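Local coordinates for selenium-binding protein (Sulfolobus tokodaii, PDB 2ECE) that is of unknown function but folds as a beta-propeller and, as a member of the selenium-binding protein family, may bind selenium, at residues T56-I60 / F435-F439; D148-A154 / G165-H171; E206-T212 / R225-R229; T359-L364 / G427-I431. All coordinates share one frame; numbering follows the deposited sequence.

Contact 1: T56-I60 / F435-F439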
loop_
_atom_site.group_PDB
_atom_site.type_symbol
_atom_site.label_atom_id
_atom_site.label_comp_id
_atom_site.label_asym_id
_atom_site.label_seq_id
_atom_site.Cartn_x
_atom_site.Cartn_y
_atom_site.Cartn_z
ATOM N N THR A 56 -1.744 -27.559 -2.345
ATOM C CA THR A 56 -2.803 -26.556 -2.303
ATOM C C THR A 56 -2.265 -25.229 -2.836
ATOM O O THR A 56 -2.700 -24.154 -2.426
ATOM C CB THR A 56 -3.369 -26.356 -0.874
ATOM O OG1 THR A 56 -2.300 -26.213 0.070
ATOM C CG2 THR A 56 -4.249 -27.535 -0.489
ATOM N N TYR A 57 -1.318 -25.324 -3.764
ATOM C CA TYR A 57 -0.706 -24.152 -4.384
ATOM C C TYR A 57 -1.757 -23.329 -5.130
ATOM O O TYR A 57 -2.611 -23.884 -5.818
ATOM C CB TYR A 57 0.395 -24.609 -5.348
ATOM C CG TYR A 57 0.993 -23.522 -6.217
ATOM C CD1 TYR A 57 1.616 -22.406 -5.655
ATOM C CD2 TYR A 57 0.960 -23.626 -7.608
ATOM C CE1 TYR A 57 2.197 -21.423 -6.459
ATOM C CE2 TYR A 57 1.532 -22.654 -8.416
ATOM C CZ TYR A 57 2.149 -21.554 -7.837
ATOM O OH TYR A 57 2.714 -20.593 -8.640
ATOM N N SER A 58 -1.693 -22.009 -4.975
ATOM C CA SER A 58 -2.620 -21.084 -5.629
ATOM C C SER A 58 -4.068 -21.240 -5.168
ATOM O O SER A 58 -5.007 -20.932 -5.911
ATOM C CB SER A 58 -2.548 -21.251 -7.151
ATOM O OG SER A 58 -3.240 -20.203 -7.812
ATOM N N LYS A 59 -4.245 -21.713 -3.938
ATOM C CA LYS A 59 -5.570 -21.907 -3.365
ATOM C C LYS A 59 -5.740 -21.118 -2.079
ATOM O O LYS A 59 -4.776 -20.903 -1.348
ATOM C CB LYS A 59 -5.797 -23.371 -3.008
ATOM C CG LYS A 59 -6.241 -24.300 -4.115
ATOM C CD LYS A 59 -6.540 -25.648 -3.475
ATOM C CE LYS A 59 -7.241 -26.619 -4.399
ATOM N NZ LYS A 59 -7.438 -27.906 -3.681
ATOM N N ILE A 60 -6.969 -20.696 -1.798
ATOM C CA ILE A 60 -7.248 -20.003 -0.548
ATOM C C ILE A 60 -7.431 -21.180 0.398
ATOM O O ILE A 60 -8.351 -21.979 0.224
ATOM C CB ILE A 60 -8.562 -19.221 -0.608
ATOM C CG1 ILE A 60 -8.442 -18.072 -1.609
ATOM C CG2 ILE A 60 -8.914 -18.712 0.780
ATOM C CD1 ILE A 60 -9.772 -17.436 -1.977
ATOM N N PHE A 435 -0.517 -19.591 -11.978
ATOM C CA PHE A 435 -1.052 -19.016 -10.743
ATOM C C PHE A 435 -2.240 -18.070 -10.918
ATOM O O PHE A 435 -2.229 -17.194 -11.782
ATOM C CB PHE A 435 0.066 -18.285 -9.981
ATOM C CG PHE A 435 -0.343 -17.806 -8.617
ATOM C CD1 PHE A 435 -1.011 -16.593 -8.456
ATOM C CD2 PHE A 435 -0.095 -18.589 -7.493
ATOM C CE1 PHE A 435 -1.427 -16.166 -7.186
ATOM C CE2 PHE A 435 -0.507 -18.176 -6.222
ATOM C CZ PHE A 435 -1.174 -16.962 -6.069
ATOM N N PHE A 436 -3.261 -18.255 -10.086
ATOM C CA PHE A 436 -4.437 -17.393 -10.126
ATOM C C PHE A 436 -5.395 -17.657 -8.982
ATOM O O PHE A 436 -5.708 -18.804 -8.667
ATOM C CB PHE A 436 -5.203 -17.547 -11.445
ATOM C CG PHE A 436 -6.233 -16.467 -11.673
ATOM C CD1 PHE A 436 -7.588 -16.700 -11.448
ATOM C CD2 PHE A 436 -5.834 -15.206 -12.081
ATOM C CE1 PHE A 436 -8.525 -15.684 -11.629
ATOM C CE2 PHE A 436 -6.758 -14.181 -12.264
ATOM C CZ PHE A 436 -8.105 -14.418 -12.039
ATOM N N VAL A 437 -5.843 -16.578 -8.352
ATOM C CA VAL A 437 -6.807 -16.676 -7.280
ATOM C C VAL A 437 -7.960 -15.770 -7.676
ATOM O O VAL A 437 -7.761 -14.598 -8.021
ATOM C CB VAL A 437 -6.239 -16.190 -5.930
ATOM C CG1 VAL A 437 -7.275 -16.388 -4.834
ATOM C CG2 VAL A 437 -4.963 -16.946 -5.602
ATOM N N ASP A 438 -9.155 -16.340 -7.667
ATOM C CA ASP A 438 -10.372 -15.616 -7.980
ATOM C C ASP A 438 -11.108 -15.567 -6.643
ATOM O O ASP A 438 -11.444 -16.602 -6.073
ATOM C CB ASP A 438 -11.161 -16.384 -9.048
ATOM C CG ASP A 438 -12.654 -16.164 -8.949
ATOM O OD1 ASP A 438 -13.082 -15.040 -8.604
ATOM O OD2 ASP A 438 -13.401 -17.124 -9.235
ATOM N N PHE A 439 -11.335 -14.364 -6.133
ATOM C CA PHE A 439 -11.988 -14.208 -4.839
ATOM C C PHE A 439 -13.513 -14.169 -4.899
ATOM O O PHE A 439 -14.172 -13.788 -3.927
ATOM C CB PHE A 439 -11.434 -12.958 -4.151
ATOM C CG PHE A 439 -9.975 -13.077 -3.777
ATOM C CD1 PHE A 439 -9.588 -13.801 -2.651
ATOM C CD2 PHE A 439 -8.988 -12.499 -4.569
ATOM C CE1 PHE A 439 -8.241 -13.948 -2.322
ATOM C CE2 PHE A 439 -7.639 -12.642 -4.246
ATOM C CZ PHE A 439 -7.265 -13.368 -3.120
#
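Ser58 is the polar centre of this contact, lying between the ring of Phe435 and the backbone of Phe436. A chi1 of -169°, with OG opposite the backbone N, carries the hydroxyl over one face of the Phe435 ring, near the rim, with OG 3.5 Å from Phe435 CD2. From there OG accepts a nearly straight hydrogen bond from Phe436 N, 3.0 Å long with an N-H...O angle of 168°. Ser58 occupies the third position of a type II beta turn, Thr56 to Lys59, so the turn pushes its tip against strand 429-438. Packing is close here: Tyr57 comes in at the edge of the Phe435 ring, its CZ 3.7 Å from Phe435 CD2, the two ring planes inclined at 58°. The Tyr57 hydroxyl goes on to a hydrogen bond with Lys420. Further along, Ile60 lies across the strand's end, CG1 3.8 Å from Val437 CG1 and CD1 3.7 Å from Phe439 CD1. Val48 of strand 44-49 also touches Phe435 and Val437, setting them between two sheets. The other side of the turn is looser: Lys59 leaves the backbone away from the strand and is exposed, and Asp438 is exposed too. The contact thus joins two neighbouring blades of the propeller, the turn before outer strand 60-65 of one meeting outer strand 429-438 of its neighbour. Apart from the bond from Phe436 N to Ser58 OG, aromatic and aliphatic surfaces make up most of the seam, and the serine hydroxyl gives a backbone N-H of the edge strand its partner.

Contact 2: D148-A154 / G165-H171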
loop_
_atom_site.group_PDB
_atom_site.type_symbol
_atom_site.label_atom_id
_atom_site.label_comp_id
_atom_site.label_asym_id
_atom_site.label_seq_id
_atom_site.Cartn_x
_atom_site.Cartn_y
_atom_site.Cartn_z
ATOM N N ASP A 148 10.188 0.888 18.246
ATOM C CA ASP A 148 9.554 1.317 19.483
ATOM C C ASP A 148 8.056 1.087 19.620
ATOM O O ASP A 148 7.554 0.972 20.735
ATOM C CB ASP A 148 9.860 2.798 19.681
ATOM C CG ASP A 148 9.381 3.649 18.516
ATOM O OD1 ASP A 148 9.214 3.102 17.402
ATOM O OD2 ASP A 148 9.182 4.864 18.709
ATOM N N ALA A 149 7.331 1.033 18.506
ATOM C CA ALA A 149 5.884 0.826 18.575
ATOM C C ALA A 149 5.305 0.492 17.205
ATOM O O ALA A 149 6.040 0.352 16.233
ATOM C CB ALA A 149 5.203 2.081 19.136
ATOM N N ILE A 150 3.985 0.353 17.142
ATOM C CA ILE A 150 3.305 0.060 15.888
ATOM C C ILE A 150 2.662 1.376 15.470
ATOM O O ILE A 150 1.957 2.000 16.261
ATOM C CB ILE A 150 2.220 -1.022 16.079
ATOM C CG1 ILE A 150 2.864 -2.330 16.543
ATOM C CG2 ILE A 150 1.470 -1.242 14.774
ATOM C CD1 ILE A 150 1.856 -3.335 17.057
ATOM N N TYR A 151 2.916 1.801 14.239
ATOM C CA TYR A 151 2.388 3.064 13.736
ATOM C C TYR A 151 1.307 2.841 12.687
ATOM O O TYR A 151 1.460 2.003 11.800
ATOM C CB TYR A 151 3.516 3.899 13.113
ATOM C CG TYR A 151 4.601 4.341 14.069
ATOM C CD1 TYR A 151 5.392 3.411 14.752
ATOM C CD2 TYR A 151 4.862 5.699 14.266
ATOM C CE1 TYR A 151 6.418 3.828 15.604
ATOM C CE2 TYR A 151 5.879 6.126 15.111
ATOM C CZ TYR A 151 6.656 5.189 15.776
ATOM O OH TYR A 151 7.670 5.615 16.607
ATOM N N ILE A 152 0.229 3.618 12.777
ATOM C CA ILE A 152 -0.884 3.496 11.845
ATOM C C ILE A 152 -1.365 4.869 11.415
ATOM O O ILE A 152 -1.647 5.717 12.253
ATOM C CB ILE A 152 -2.078 2.750 12.492
ATOM C CG1 ILE A 152 -1.603 1.406 13.064
ATOM C CG2 ILE A 152 -3.177 2.536 11.461
ATOM C CD1 ILE A 152 -2.667 0.649 13.827
ATOM N N SER A 153 -1.467 5.094 10.109
ATOM C CA SER A 153 -1.934 6.383 9.624
ATOM C C SER A 153 -3.461 6.411 9.581
ATOM O O SER A 153 -4.111 5.366 9.517
ATOM C CB SER A 153 -1.364 6.667 8.233
ATOM O OG SER A 153 -1.859 5.741 7.284
ATOM N N ALA A 154 -4.029 7.613 9.631
ATOM C CA ALA A 154 -5.478 7.785 9.601
ATOM C C ALA A 154 -5.832 8.981 8.718
ATOM O O ALA A 154 -5.158 10.007 8.749
ATOM C CB ALA A 154 -6.015 7.985 11.028
ATOM N N GLY A 165 -3.632 11.886 10.457
ATOM C CA GLY A 165 -2.273 11.743 10.940
ATOM C C GLY A 165 -1.867 10.328 11.264
ATOM O O GLY A 165 -2.363 9.383 10.667
ATOM N N ILE A 166 -0.962 10.190 12.226
ATOM C CA ILE A 166 -0.445 8.889 12.615
ATOM C C ILE A 166 -0.606 8.627 14.108
ATOM O O ILE A 166 -0.263 9.472 14.940
ATOM C CB ILE A 166 1.058 8.786 12.257
ATOM C CG1 ILE A 166 1.242 9.025 10.755
ATOM C CG2 ILE A 166 1.614 7.434 12.686
ATOM C CD1 ILE A 166 2.674 9.356 10.351
ATOM N N LEU A 167 -1.136 7.456 14.443
ATOM C CA LEU A 167 -1.298 7.076 15.841
ATOM C C LEU A 167 -0.361 5.908 16.093
ATOM O O LEU A 167 0.150 5.296 15.151
ATOM C CB LEU A 167 -2.737 6.652 16.147
ATOM C CG LEU A 167 -3.262 5.397 15.450
ATOM C CD1 LEU A 167 -3.803 4.423 16.485
ATOM C CD2 LEU A 167 -4.347 5.788 14.465
ATOM N N MET A 168 -0.146 5.595 17.365
ATOM C CA MET A 168 0.739 4.506 17.739
ATOM C C MET A 168 0.021 3.501 18.625
ATOM O O MET A 168 -0.919 3.851 19.347
ATOM C CB MET A 168 1.952 5.065 18.479
ATOM C CG MET A 168 2.859 5.932 17.616
ATOM S SD MET A 168 3.863 7.032 18.614
ATOM C CE MET A 168 5.139 5.921 19.215
ATOM N N LEU A 169 0.457 2.248 18.539
ATOM C CA LEU A 169 -0.102 1.169 19.349
ATOM C C LEU A 169 1.064 0.581 20.120
ATOM O O LEU A 169 2.173 0.455 19.587
ATOM C CB LEU A 169 -0.691 0.046 18.496
ATOM C CG LEU A 169 -1.918 0.169 17.604
ATOM C CD1 LEU A 169 -2.289 -1.255 17.167
ATOM C CD2 LEU A 169 -3.080 0.819 18.338
ATOM N N ASP A 170 0.805 0.205 21.366
ATOM C CA ASP A 170 1.826 -0.378 22.217
ATOM C C ASP A 170 2.245 -1.754 21.688
ATOM O O ASP A 170 1.391 -2.568 21.335
ATOM C CB ASP A 170 1.274 -0.518 23.628
ATOM C CG ASP A 170 2.323 -0.937 24.609
ATOM O OD1 ASP A 170 2.978 -0.045 25.191
ATOM O OD2 ASP A 170 2.502 -2.161 24.784
ATOM N N HIS A 171 3.552 -2.009 21.646
ATOM C CA HIS A 171 4.089 -3.284 21.154
ATOM C C HIS A 171 3.649 -4.512 21.945
ATOM O O HIS A 171 3.648 -5.627 21.415
ATOM C CB HIS A 171 5.619 -3.272 21.168
ATOM C CG HIS A 171 6.245 -2.961 19.845
ATOM N ND1 HIS A 171 5.851 -3.570 18.674
ATOM C CD2 HIS A 171 7.275 -2.147 19.520
ATOM C CE1 HIS A 171 6.613 -3.142 17.681
ATOM N NE2 HIS A 171 7.485 -2.277 18.168
HETATM O O HOH W 1 5.560 0.215 22.351
#
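The ring of Tyr151 has Met168 CG over one face, 4.0 Å from its centroid in a CH-pi contact, while Ile166 CG2 and Asp148 OD1 lie at its edge. Met168 runs alongside the ring, and its bend at chi3 (78°) curls CE back to 3.8 Å from Tyr151 CZ, with SD oblique to the ring in a Met-aromatic contact. Trp180 and Trp195 meet the same tyrosine edge-to-face. The His171 ring lays one face over the backbone of Ala149, and its NE2 is hydrogen-bonded to Gly146 O; a water joins Asp148 O to His171 N. On the opposite face of the sheet from Tyr151, Ile150, Ile152, Leu167 and Leu169 pack together, with Ile152 CD1 3.9 Å from Leu169 CD1. The strands are the middle pair of a four-stranded antiparallel propeller blade, joined as a hairpin by six backbone hydrogen bonds. Tyr151 OH donates to Asp148 OD2 at 2.7 Å, on the syn side of the carboxylate. A leucine in place of Tyr151 would probably leave Asp148 without this donor and Met168 without an aromatic face to lie on. Backbone bonds thus set the register, the isoleucine-leucine face is oily, and the Tyr151 face mixes apolar contact with satisfied hydroxyls, Ser153 OG bonding to Tyr191 O.

Contact 3: E206-T212 / R225-R229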
loop_
_atom_site.group_PDB
_atom_site.type_symbol
_atom_site.label_atom_id
_atom_site.label_comp_id
_atom_site.label_asym_id
_atom_site.label_seq_id
_atom_site.Cartn_x
_atom_site.Cartn_y
_atom_site.Cartn_z
ATOM N N GLU A 206 -0.426 12.761 1.283
ATOM C CA GLU A 206 -1.757 13.370 1.360
ATOM C C GLU A 206 -2.748 12.896 0.296
ATOM O O GLU A 206 -2.463 12.942 -0.904
ATOM C CB GLU A 206 -1.668 14.896 1.225
ATOM C CG GLU A 206 -0.660 15.631 2.105
ATOM C CD GLU A 206 -0.676 17.135 1.826
ATOM O OE1 GLU A 206 -1.006 17.510 0.683
ATOM O OE2 GLU A 206 -0.352 17.939 2.728
ATOM N N TRP A 207 -3.921 12.460 0.745
ATOM C CA TRP A 207 -4.973 12.046 -0.171
ATOM C C TRP A 207 -6.078 13.084 0.023
ATOM O O TRP A 207 -6.066 14.122 -0.631
ATOM C CB TRP A 207 -5.469 10.640 0.165
ATOM C CG TRP A 207 -6.406 10.055 -0.864
ATOM C CD1 TRP A 207 -6.472 10.372 -2.195
ATOM C CD2 TRP A 207 -7.338 8.982 -0.663
ATOM N NE1 TRP A 207 -7.379 9.556 -2.834
ATOM C CE2 TRP A 207 -7.924 8.694 -1.920
ATOM C CE3 TRP A 207 -7.728 8.230 0.452
ATOM C CZ2 TRP A 207 -8.881 7.689 -2.087
ATOM C CZ3 TRP A 207 -8.682 7.228 0.285
ATOM C CH2 TRP A 207 -9.247 6.967 -0.977
ATOM N N ALA A 208 -7.002 12.815 0.943
ATOM C CA ALA A 208 -8.102 13.728 1.251
ATOM C C ALA A 208 -8.740 13.206 2.533
ATOM O O ALA A 208 -8.470 12.074 2.920
ATOM C CB ALA A 208 -9.123 13.736 0.116
ATOM N N VAL A 209 -9.568 14.014 3.195
ATOM C CA VAL A 209 -10.204 13.566 4.432
ATOM C C VAL A 209 -11.355 12.611 4.132
ATOM O O VAL A 209 -11.847 12.553 3.005
ATOM C CB VAL A 209 -10.746 14.751 5.270
ATOM C CG1 VAL A 209 -9.621 15.730 5.574
ATOM C CG2 VAL A 209 -11.892 15.432 4.541
ATOM N N PRO A 210 -11.787 11.835 5.139
ATOM C CA PRO A 210 -12.885 10.875 4.987
ATOM C C PRO A 210 -14.133 11.459 4.339
ATOM O O PRO A 210 -14.679 10.888 3.395
ATOM C CB PRO A 210 -13.140 10.425 6.422
ATOM C CG PRO A 210 -11.753 10.416 6.987
ATOM C CD PRO A 210 -11.203 11.740 6.488
ATOM N N ASN A 211 -14.588 12.599 4.848
ATOM C CA ASN A 211 -15.786 13.219 4.303
ATOM C C ASN A 211 -15.661 13.604 2.833
ATOM O O ASN A 211 -16.658 13.924 2.187
ATOM C CB ASN A 211 -16.193 14.427 5.158
ATOM C CG ASN A 211 -16.663 14.011 6.541
ATOM O OD1 ASN A 211 -17.081 12.870 6.736
ATOM N ND2 ASN A 211 -16.604 14.929 7.503
ATOM N N THR A 212 -14.445 13.559 2.296
ATOM C CA THR A 212 -14.240 13.880 0.886
ATOM C C THR A 212 -14.247 12.624 0.010
ATOM O O THR A 212 -14.870 12.602 -1.057
ATOM C CB THR A 212 -12.887 14.595 0.646
ATOM O OG1 THR A 212 -12.904 15.896 1.251
ATOM C CG2 THR A 212 -12.618 14.730 -0.853
ATOM N N ARG A 225 -9.823 19.982 -2.422
ATOM C CA ARG A 225 -9.907 18.984 -1.360
ATOM C C ARG A 225 -8.895 17.841 -1.366
ATOM O O ARG A 225 -8.863 17.046 -0.428
ATOM C CB ARG A 225 -11.327 18.418 -1.308
ATOM C CG ARG A 225 -12.381 19.514 -1.292
ATOM C CD ARG A 225 -13.760 18.999 -0.933
ATOM N NE ARG A 225 -14.766 20.039 -1.132
ATOM C CZ ARG A 225 -16.001 19.988 -0.648
ATOM N NH1 ARG A 225 -16.392 18.944 0.072
ATOM N NH2 ARG A 225 -16.847 20.984 -0.887
ATOM N N TYR A 226 -8.070 17.751 -2.405
ATOM C CA TYR A 226 -7.067 16.694 -2.462
ATOM C C TYR A 226 -5.676 17.306 -2.330
ATOM O O TYR A 226 -5.444 18.437 -2.759
ATOM C CB TYR A 226 -7.221 15.902 -3.764
ATOM C CG TYR A 226 -8.406 14.954 -3.738
ATOM C CD1 TYR A 226 -8.246 13.618 -3.365
ATOM C CD2 TYR A 226 -9.694 15.403 -4.037
ATOM C CE1 TYR A 226 -9.335 12.750 -3.285
ATOM C CE2 TYR A 226 -10.793 14.543 -3.961
ATOM C CZ TYR A 226 -10.605 13.218 -3.581
ATOM O OH TYR A 226 -11.682 12.367 -3.490
ATOM N N GLY A 227 -4.747 16.569 -1.731
ATOM C CA GLY A 227 -3.417 17.114 -1.530
ATOM C C GLY A 227 -2.358 16.747 -2.549
ATOM O O GLY A 227 -2.575 15.897 -3.412
ATOM N N ASN A 228 -1.205 17.398 -2.442
ATOM C CA ASN A 228 -0.096 17.135 -3.345
ATOM C C ASN A 228 1.251 17.421 -2.695
ATOM O O ASN A 228 2.224 17.732 -3.383
ATOM C CB ASN A 228 -0.242 17.963 -4.630
ATOM C CG ASN A 228 -0.242 19.458 -4.375
ATOM O OD1 ASN A 228 -0.247 20.252 -5.320
ATOM N ND2 ASN A 228 -0.242 19.852 -3.105
ATOM N N ARG A 229 1.311 17.294 -1.369
ATOM C CA ARG A 229 2.540 17.554 -0.630
ATOM C C ARG A 229 3.091 16.324 0.085
ATOM O O ARG A 229 2.340 15.421 0.458
ATOM C CB ARG A 229 2.296 18.628 0.434
ATOM C CG ARG A 229 1.527 19.843 -0.040
ATOM C CD ARG A 229 0.859 20.536 1.147
ATOM N NE ARG A 229 1.793 21.273 1.989
ATOM C CZ ARG A 229 1.514 21.694 3.218
ATOM N NH1 ARG A 229 0.327 21.444 3.757
ATOM N NH2 ARG A 229 2.417 22.377 3.906
HETATM O O HOH W 2 -10.268 16.562 1.707
HETATM O O HOH W 3 -14.265 13.399 -3.752
HETATM O O HOH W 4 -14.779 17.424 2.594
#
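Tyr226 and Trp207 run alongside each other, with the edge of the tyrosine ring turned to the indole face; the planes are 64° apart and the centroid of the indole's five-membered ring is 5.5 Å from that of Tyr226. One tyrosine face takes Ala208 CB, 3.8 Å from its centroid in a CH-pi contact, while Thr212 passes Tyr226 head to tail and brings CG2 to 3.6 Å from Tyr226 CE2. The chains close up through Gly227 N, which donates to Trp207 O at 3.0 Å. These are the loops that extend blade strands 201-204 and 229-234 of the propeller, the excursion between them holding the short helices 210-213 and 222-225. Beyond Gly227, Glu206 reaches across Arg229: its chain is extended, and OE1 accepts Arg229 N from above the carboxylate plane at 3.1 Å, with a weak second bond from Asn228 N. Glu206 OE1 also lies 3.3 Å from Gly227 CA. The carboxylate and guanidinium planes stand 74° apart, and the salt bridge from Glu206 OE2 to Arg229 NH1 is long at 3.7 Å; His231 holds OE2, while Asp186 pairs with the arginine. A water links Val209 N, Thr212 OG1 and Arg225 O.

Contact 4: T359-L364 / G427-I431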
loop_
_atom_site.group_PDB
_atom_site.type_symbol
_atom_site.label_atom_id
_atom_site.label_comp_id
_atom_site.label_asym_id
_atom_site.label_seq_id
_atom_site.Cartn_x
_atom_site.Cartn_y
_atom_site.Cartn_z
ATOM N N THR A 359 11.673 -1.354 -18.178
ATOM C CA THR A 359 12.235 -2.635 -18.600
ATOM C C THR A 359 11.219 -3.770 -18.616
ATOM O O THR A 359 11.565 -4.913 -18.919
ATOM C CB THR A 359 13.415 -3.058 -17.696
ATOM O OG1 THR A 359 12.984 -3.087 -16.329
ATOM C CG2 THR A 359 14.586 -2.089 -17.846
ATOM N N GLY A 360 9.968 -3.462 -18.291
ATOM C CA GLY A 360 8.946 -4.494 -18.279
ATOM C C GLY A 360 7.542 -3.928 -18.188
ATOM O O GLY A 360 7.307 -2.954 -17.470
ATOM N N LYS A 361 6.605 -4.543 -18.907
ATOM C CA LYS A 361 5.214 -4.093 -18.916
ATOM C C LYS A 361 4.246 -5.221 -19.270
ATOM O O LYS A 361 4.420 -5.899 -20.282
ATOM C CB LYS A 361 5.041 -2.957 -19.928
ATOM C CG LYS A 361 3.601 -2.480 -20.086
ATOM C CD LYS A 361 3.392 -1.635 -21.341
ATOM C CE LYS A 361 4.220 -0.361 -21.342
ATOM N NZ LYS A 361 3.955 0.448 -22.562
ATOM N N VAL A 362 3.236 -5.430 -18.432
ATOM C CA VAL A 362 2.231 -6.449 -18.706
ATOM C C VAL A 362 0.858 -5.784 -18.676
ATOM O O VAL A 362 0.666 -4.764 -18.009
ATOM C CB VAL A 362 2.266 -7.609 -17.676
ATOM C CG1 VAL A 362 3.586 -8.354 -17.782
ATOM C CG2 VAL A 362 2.053 -7.073 -16.269
ATOM N N LYS A 363 -0.089 -6.351 -19.415
ATOM C CA LYS A 363 -1.442 -5.808 -19.474
ATOM C C LYS A 363 -2.414 -6.715 -18.733
ATOM O O LYS A 363 -2.455 -7.918 -18.971
ATOM C CB LYS A 363 -1.906 -5.663 -20.929
ATOM C CG LYS A 363 -0.963 -4.890 -21.831
ATOM C CD LYS A 363 -1.541 -4.805 -23.238
ATOM C CE LYS A 363 -0.473 -4.493 -24.265
ATOM N NZ LYS A 363 0.226 -3.216 -23.965
ATOM N N LEU A 364 -3.197 -6.125 -17.840
ATOM C CA LEU A 364 -4.172 -6.869 -17.054
ATOM C C LEU A 364 -5.403 -5.985 -16.873
ATOM O O LEU A 364 -5.298 -4.874 -16.346
ATOM C CB LEU A 364 -3.586 -7.226 -15.683
ATOM C CG LEU A 364 -2.374 -8.159 -15.602
ATOM C CD1 LEU A 364 -1.746 -8.064 -14.213
ATOM C CD2 LEU A 364 -2.803 -9.597 -15.904
ATOM N N GLY A 427 15.958 -7.417 -15.754
ATOM C CA GLY A 427 15.044 -6.756 -16.669
ATOM C C GLY A 427 14.082 -7.718 -17.335
ATOM O O GLY A 427 14.504 -8.636 -18.037
ATOM N N GLY A 428 12.787 -7.507 -17.113
ATOM C CA GLY A 428 11.780 -8.372 -17.705
ATOM C C GLY A 428 10.615 -8.660 -16.773
ATOM O O GLY A 428 10.817 -8.892 -15.576
ATOM N N LEU A 429 9.402 -8.662 -17.326
ATOM C CA LEU A 429 8.183 -8.921 -16.551
ATOM C C LEU A 429 7.216 -9.807 -17.341
ATOM O O LEU A 429 6.823 -9.456 -18.452
ATOM C CB LEU A 429 7.474 -7.603 -16.229
ATOM C CG LEU A 429 7.173 -7.178 -14.787
ATOM C CD1 LEU A 429 5.970 -6.242 -14.814
ATOM C CD2 LEU A 429 6.888 -8.378 -13.900
ATOM N N GLU A 430 6.827 -10.941 -16.765
ATOM C CA GLU A 430 5.892 -11.860 -17.419
ATOM C C GLU A 430 4.770 -12.252 -16.462
ATOM O O GLU A 430 4.965 -12.295 -15.247
ATOM C CB GLU A 430 6.604 -13.145 -17.861
ATOM C CG GLU A 430 7.670 -12.989 -18.943
ATOM C CD GLU A 430 7.100 -12.546 -20.278
ATOM O OE1 GLU A 430 5.958 -12.942 -20.604
ATOM O OE2 GLU A 430 7.805 -11.813 -21.006
ATOM N N ILE A 431 3.599 -12.547 -17.016
ATOM C CA ILE A 431 2.461 -12.972 -16.209
ATOM C C ILE A 431 2.582 -14.476 -16.010
ATOM O O ILE A 431 2.754 -15.217 -16.975
ATOM C CB ILE A 431 1.117 -12.706 -16.925
ATOM C CG1 ILE A 431 0.960 -11.219 -17.234
ATOM C CG2 ILE A 431 -0.032 -13.180 -16.062
ATOM C CD1 ILE A 431 -0.185 -10.924 -18.195
HETATM O O HOH W 5 5.119 -8.994 -21.268
#
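Strands 359-363 and 429-431 run in nearly the same direction, their short axes 22° apart and 6.1 Å at closest approach, yet no direct hydrogen bond joins them. The CA atoms come nearest at Gly360 and Leu429, 4.8 Å apart; Leu429 CB packs 4.0 Å from Gly360 CA. Thr359 and Gly360 together form a classic beta bulge opposite Gln347 of strand 344-349. Gly427 and Gly428 both take backbone angles that favour glycine, and they lead into Leu429. A water spans the two backbones between Lys361 O and Leu429 O, though both bonds are weak. The side chains then do the joining. Val362 sets CG1 anti to its carbonyl carbon (chi1 -65°), which carries that methyl to 3.5 Å from Leu429 O, and its CB meets Ile431 CG1 at 3.9 Å. Ile431 crosses Val362 at a slant and reaches on with CD1 to Leu364 CD2, 3.7 Å away, the two side chains overlapping in antiparallel fashion. Leu421 of strand 417-423 touches Val362, Leu429 and Ile431. Cutting Ile431 back to an alanine is likely to open a gap between Val362 and Leu364, leaving the CD2 methyl of Leu364 without its neighbour across the seam. Lys361, Lys363 and Glu430 leave their backbones away from the seam and are exposed. This is how adjacent blades of a beta-propeller meet: the outermost strand of one sheet packs beside that of the next through apolar side chains, each strand keeping its hydrogen bonds for its own blade.

How the contacts relate
Contact 2 lies within a single blade and is largely buried, as is contact 3, in the loops extending another blade; contacts 1 and 4 join neighbouring blades and are only partly buried. Strand 429-438 serves both seams, meeting 359-364 near its start and 56-60 near its end, with centres about 21 Å apart. The chemistry follows the place: regular backbone bonds in contact 2, aromatic packing with a carboxylate meeting backbone N-H groups, one of them weakly, in contact 3, a serine hydroxyl meeting the strand backbone among apolar side chains in contact 1, and in contact 4 apolar packing plus a weak water bridge. Contacts 2 and 4 lie on opposite sides of the chain's centre.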